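Local coordinates for protein CD160 antigen (Homo sapiens, PDB 6NGG) that serves as an immune-cell receptor that binds MHC class I molecules and TNFRSF14 and delivers stimulatory or inhibitory signals controlling cell activation and differentiation, at residues A[19-24]-A[31-36]. The protein carries 1 engineered substitution. Residues are numbered along the deposited sequence; the frame is centred on the assembly and turned at random.
Sequences CTVWHK and FVMFLC. Engineered in segment 31-36: Met33 (natural residue Val).
Val21 packs against both Phe31 and Met33 in the core of this V-type immunoglobulin domain. Strand 14-22 belongs to one sheet of the beta-sandwich and strand 31-37 to the other. The two segments run roughly antiparallel, at 148°, with axes 8.3 Å apart at their closest. Side chains fill most of that gap.

The packing is tightest at Val21. Its CG1 is anti to the backbone N (chi1 178°) and CG2 lies beside that N, which sends the two methyls to different partners. Val21 CG1 lies over one face of the Phe31 ring, 4.0 Å from Phe31 CZ. Val21 CG2 meets CG of the engineered Met33, with Val21 CG2 to Met33 CG at 3.6 Å. Met33 CG also sits in plane at the edge of the Phe31 ring.

Packing is looser beside Cys19, where Cys19 SG is 4.1 Å from Leu35 CD1. That sulfur forms the intersheet disulfide with Cys87, the hallmark of the immunoglobulin fold. Thr20 and Trp22 point away, on the partly exposed side of their strand.

Past the strand end, the His23 ring meets Phe31 obliquely, with planes at 53°. Two hydrogen bonds hold that imidazole: His23 NE2 pairs with Ser68 OG, and His23 ND1 donates to Lys24 O over 3.0 Å, from above the carbonyl plane.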
loop_
_atom_site.group_PDB
_atom_site.type_symbol
_atom_site.label_atom_id
_atom_site.label_comp_id
_atom_site.label_asym_id
_atom_site.label_seq_id
_atom_site.Cartn_x
_atom_site.Cartn_y
_atom_site.Cartn_z
ATOM N N CYS A 19 1.940 -0.076 2.761
ATOM C CA CYS A 19 1.069 1.087 2.848
ATOM C C CYS A 19 0.370 1.114 4.239
ATOM O O CYS A 19 -0.133 0.083 4.654
ATOM C CB CYS A 19 0.003 0.959 1.832
ATOM S SG CYS A 19 0.487 0.801 0.098
ATOM N N THR A 20 0.347 2.282 4.896
ATOM C CA THR A 20 -0.171 2.431 6.254
ATOM C C THR A 20 -1.068 3.626 6.302
ATOM O O THR A 20 -0.652 4.759 5.962
ATOM C CB THR A 20 0.940 2.573 7.279
ATOM O OG1 THR A 20 1.854 1.564 7.051
ATOM C CG2 THR A 20 0.415 2.436 8.685
ATOM N N VAL A 21 -2.318 3.353 6.541
ATOM C CA VAL A 21 -3.291 4.382 6.819
ATOM C C VAL A 21 -3.335 4.651 8.310
ATOM O O VAL A 21 -3.499 3.757 9.079
ATOM C CB VAL A 21 -4.713 3.944 6.364
ATOM C CG1 VAL A 21 -5.732 5.008 6.692
ATOM C CG2 VAL A 21 -4.734 3.573 4.895
ATOM N N TRP A 22 -3.226 5.913 8.658
ATOM C CA TRP A 22 -3.332 6.390 10.014
ATOM C C TRP A 22 -4.714 7.015 10.202
ATOM O O TRP A 22 -5.253 7.707 9.300
ATOM C CB TRP A 22 -2.258 7.421 10.319
ATOM C CG TRP A 22 -0.884 6.798 10.126
ATOM C CD1 TRP A 22 -0.215 6.646 8.961
ATOM C CD2 TRP A 22 -0.097 6.195 11.132
ATOM N NE1 TRP A 22 0.972 5.986 9.165
ATOM C CE2 TRP A 22 1.065 5.679 10.497
ATOM C CE3 TRP A 22 -0.304 5.918 12.501
ATOM C CZ2 TRP A 22 2.050 4.934 11.200
ATOM C CZ3 TRP A 22 0.683 5.196 13.205
ATOM C CH2 TRP A 22 1.866 4.755 12.554
ATOM N N HIS A 23 -5.285 6.718 11.349
ATOM C CA HIS A 23 -6.663 7.072 11.639
ATOM C C HIS A 23 -6.891 7.125 13.128
ATOM O O HIS A 23 -6.166 6.564 13.872
ATOM C CB HIS A 23 -7.582 6.031 11.016
ATOM C CG HIS A 23 -7.252 4.601 11.333
ATOM N ND1 HIS A 23 -7.557 4.012 12.533
ATOM C CD2 HIS A 23 -6.761 3.611 10.542
ATOM C CE1 HIS A 23 -7.195 2.736 12.503
ATOM N NE2 HIS A 23 -6.754 2.465 11.280
ATOM N N LYS A 24 -7.874 7.887 13.545
ATOM C CA LYS A 24 -8.391 7.759 14.897
ATOM C C LYS A 24 -8.800 6.370 15.237
ATOM O O LYS A 24 -9.316 5.607 14.372
ATOM C CB LYS A 24 -9.659 8.574 15.015
ATOM C CG LYS A 24 -9.465 9.806 15.781
ATOM C CD LYS A 24 -9.081 10.927 14.927
ATOM C CE LYS A 24 -9.723 12.158 15.548
ATOM N NZ LYS A 24 -9.242 13.353 14.802
ATOM N N PHE A 31 -12.947 1.537 5.126
ATOM C CA PHE A 31 -12.123 1.976 3.974
ATOM C C PHE A 31 -11.416 0.751 3.393
ATOM O O PHE A 31 -11.181 -0.219 4.091
ATOM C CB PHE A 31 -11.097 3.097 4.303
ATOM C CG PHE A 31 -10.146 2.764 5.399
ATOM C CD1 PHE A 31 -8.962 2.004 5.147
ATOM C CD2 PHE A 31 -10.402 3.193 6.687
ATOM C CE1 PHE A 31 -8.099 1.688 6.147
ATOM C CE2 PHE A 31 -9.505 2.857 7.714
ATOM C CZ PHE A 31 -8.336 2.112 7.436
ATOM N N VAL A 32 -11.107 0.818 2.109
ATOM C CA VAL A 32 -10.248 -0.140 1.427
ATOM C C VAL A 32 -8.928 0.535 1.088
ATOM O O VAL A 32 -8.884 1.695 0.689
ATOM C CB VAL A 32 -10.939 -0.722 0.167
ATOM C CG1 VAL A 32 -11.296 0.376 -0.839
ATOM C CG2 VAL A 32 -10.112 -1.798 -0.495
ATOM N N MET A 33 -7.854 -0.224 1.286
ATOM C CA MET A 33 -6.488 0.163 0.962
ATOM C C MET A 33 -6.091 -0.586 -0.286
ATOM O O MET A 33 -6.483 -1.716 -0.493
ATOM C CB MET A 33 -5.518 -0.229 2.085
ATOM C CG MET A 33 -5.779 0.460 3.458
ATOM S SD MET A 33 -4.682 -0.160 4.863
ATOM C CE MET A 33 -5.334 -1.778 5.185
ATOM N N PHE A 34 -5.265 0.037 -1.103
ATOM C CA PHE A 34 -4.767 -0.603 -2.326
ATOM C C PHE A 34 -3.485 0.060 -2.846
ATOM O O PHE A 34 -3.148 1.139 -2.517
ATOM C CB PHE A 34 -5.895 -0.661 -3.392
ATOM C CG PHE A 34 -6.619 0.684 -3.647
ATOM C CD1 PHE A 34 -7.654 1.116 -2.822
ATOM C CD2 PHE A 34 -6.268 1.471 -4.730
ATOM C CE1 PHE A 34 -8.289 2.307 -3.041
ATOM C CE2 PHE A 34 -6.914 2.670 -4.973
ATOM C CZ PHE A 34 -7.903 3.102 -4.096
ATOM N N LEU A 35 -2.759 -0.684 -3.634
ATOM C CA LEU A 35 -1.478 -0.263 -4.125
ATOM C C LEU A 35 -1.577 -0.391 -5.617
ATOM O O LEU A 35 -1.932 -1.467 -6.124
ATOM C CB LEU A 35 -0.402 -1.252 -3.587
ATOM C CG LEU A 35 1.000 -1.080 -4.257
ATOM C CD1 LEU A 35 1.653 0.216 -3.781
ATOM C CD2 LEU A 35 1.898 -2.184 -3.992
ATOM N N CYS A 36 -1.233 0.692 -6.310
ATOM C CA CYS A 36 -1.220 0.704 -7.785
ATOM C C CYS A 36 0.182 0.955 -8.354
ATOM O O CYS A 36 1.041 1.551 -7.677
ATOM C CB CYS A 36 -2.167 1.812 -8.272
ATOM S SG CYS A 36 -3.926 1.540 -7.964
#